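Odorant-binding protein 2a (Homo sapiens, PDB 4RUN) binds and carries small hydrophobic volatile molecules, with a preference for aldehydes and large fatty acids, as a monomeric lipocalin secreted into nasal mucus. Local coordinates at residues S76-G79 with G80-I84. The protein carries 2 engineered substitutions. Numbering follows the deposited sequence.
Sequences SAYG and GRKLI. With FLC (citrate anion), chain C.
R81 lays its guanidinium over one face of the Y78 ring, the two planes only 11° from parallel. The stack is off-centre: R81 CZ stands 4.1 Å from the centroid of the Y78 ring, and R81 NH2 lies over the CD2–CE2 side, so this cation-pi contact favours one half of the ring. The R81 chain runs out extended and then bends at chi3 (85°), which turns the flat group back over the tyrosine, while a salt bridge from NE to D101 helps to fix its rotation. K82 passes the edge of the same ring, its CD 3.9 Å from Y78 CE2. With CG anti to the backbone N (chi1 -174°) and every later torsion extended, its chain delivers K82 NZ to a citrate carboxylate, 2.8 Å from OA1; Y78 OH gives the same oxygen a longer hydrogen bond, and R55 and K62 also bind this citrate, which probably comes from the crystallisation liquor.

Beneath these side chains the hairpin joins strands 74-77 and 82-88 of the lipocalin barrel. A77 and K82 form a hydrogen-bonded antiparallel pair, A77 N to K82 O at 2.9 Å, and R81 joins K82 opposite A77 in a classic beta bulge. A hydrogen bond from R81 N to Y78 O, 3.1 Å, closes the turn, its donor above the carbonyl plane. Positive phi favours glycine at G79; at G80 a CB would press against the preceding carbonyl oxygen. A77, small enough for a buried site, places CB 3.9 Å from I84 CD1. The K82 ammonium and Y78 hydroxyl thus hold the carboxylate, while R81, paired with D101, stands near the citrate without a bond to it, though its charge may add to the favourable field.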
loop_
_atom_site.group_PDB
_atom_site.type_symbol
_atom_site.label_atom_id
_atom_site.label_comp_id
_atom_site.label_asym_id
_atom_site.label_seq_id
_atom_site.Cartn_x
_atom_site.Cartn_y
_atom_site.Cartn_z
ATOM N N SER A 76 12.682 -1.856 2.825
ATOM C CA SER A 76 12.422 -2.817 3.885
ATOM C C SER A 76 11.917 -2.101 5.128
ATOM O O SER A 76 12.248 -0.936 5.362
ATOM C CB SER A 76 13.687 -3.623 4.199
ATOM O OG SER A 76 14.734 -2.787 4.622
ATOM N N ALA A 77 11.126 -2.808 5.929
ATOM C CA ALA A 77 10.552 -2.238 7.145
ATOM C C ALA A 77 10.511 -3.277 8.242
ATOM O O ALA A 77 10.557 -4.477 7.968
ATOM C CB ALA A 77 9.160 -1.710 6.873
ATOM N N TYR A 78 10.426 -2.795 9.485
ATOM C CA TYR A 78 10.403 -3.641 10.666
ATOM C C TYR A 78 11.593 -4.606 10.662
ATOM O O TYR A 78 11.417 -5.821 10.752
ATOM C CB TYR A 78 9.082 -4.414 10.750
ATOM C CG TYR A 78 7.822 -3.584 10.527
ATOM C CD1 TYR A 78 7.354 -2.707 11.496
ATOM C CD2 TYR A 78 7.078 -3.716 9.361
ATOM C CE1 TYR A 78 6.191 -1.969 11.297
ATOM C CE2 TYR A 78 5.915 -2.987 9.155
ATOM C CZ TYR A 78 5.476 -2.114 10.123
ATOM O OH TYR A 78 4.318 -1.391 9.911
ATOM N N GLY A 79 12.797 -4.057 10.539
ATOM C CA GLY A 79 14.026 -4.842 10.577
ATOM C C GLY A 79 14.219 -5.811 9.423
ATOM O O GLY A 79 15.006 -6.746 9.537
ATOM N N GLY A 80 13.518 -5.602 8.310
ATOM C CA GLY A 80 13.572 -6.535 7.178
ATOM C C GLY A 80 12.551 -7.661 7.246
ATOM O O GLY A 80 12.583 -8.588 6.439
ATOM N N ARG A 81 11.656 -7.595 8.224
ATOM C CA ARG A 81 10.511 -8.501 8.299
ATOM C C ARG A 81 9.634 -8.340 7.042
ATOM O O ARG A 81 9.157 -9.325 6.468
ATOM C CB ARG A 81 9.700 -8.177 9.557
ATOM C CG ARG A 81 8.656 -9.206 9.958
ATOM C CD ARG A 81 7.736 -8.646 11.026
ATOM N NE ARG A 81 6.659 -7.896 10.383
ATOM C CZ ARG A 81 6.017 -6.851 10.897
ATOM N NH1 ARG A 81 6.310 -6.383 12.100
ATOM N NH2 ARG A 81 5.049 -6.268 10.184
ATOM N N LYS A 82 9.464 -7.087 6.621
ATOM C CA LYS A 82 8.626 -6.718 5.490
ATOM C C LYS A 82 9.465 -6.089 4.369
ATOM O O LYS A 82 10.316 -5.227 4.633
ATOM C CB LYS A 82 7.578 -5.730 5.985
ATOM C CG LYS A 82 6.512 -5.340 4.974
ATOM C CD LYS A 82 5.358 -4.628 5.672
ATOM C CE LYS A 82 4.245 -4.254 4.712
ATOM N NZ LYS A 82 3.067 -3.663 5.416
ATOM N N LEU A 83 9.252 -6.540 3.128
ATOM C CA LEU A 83 9.874 -5.909 1.960
ATOM C C LEU A 83 8.802 -5.223 1.145
ATOM O O LEU A 83 7.687 -5.728 1.033
ATOM C CB LEU A 83 10.608 -6.931 1.097
ATOM C CG LEU A 83 11.863 -7.513 1.747
ATOM C CD1 LEU A 83 12.322 -8.776 1.033
ATOM C CD2 LEU A 83 12.963 -6.472 1.771
ATOM N N ILE A 84 9.164 -4.075 0.580
ATOM C CA ILE A 84 8.226 -3.146 -0.037
ATOM C C ILE A 84 8.773 -2.648 -1.378
ATOM O O ILE A 84 9.839 -2.035 -1.427
ATOM C CB ILE A 84 8.007 -1.925 0.878
ATOM C CG1 ILE A 84 7.293 -2.328 2.167
ATOM C CG2 ILE A 84 7.186 -0.851 0.175
ATOM C CD1 ILE A 84 7.551 -1.365 3.310
HETATM C CAC FLC C . 0.977 -2.952 8.218
HETATM C CA FLC C . 0.027 -3.976 7.611
HETATM C CB FLC C . -0.640 -4.900 8.634
HETATM C CBC FLC C . -1.423 -5.977 7.897
HETATM C CG FLC C . 0.391 -5.640 9.492
HETATM C CGC FLC C . 0.735 -5.070 10.864
HETATM O OA1 FLC C . 2.212 -3.037 8.004
HETATM O OA2 FLC C . 0.491 -2.033 8.911
HETATM O OB1 FLC C . -0.797 -6.899 7.311
HETATM O OB2 FLC C . -2.677 -5.941 7.906
HETATM O OG1 FLC C . 0.100 -5.482 11.874
HETATM O OG2 FLC C . 1.688 -4.252 10.938
HETATM O OHB FLC C . -1.541 -4.159 9.472
#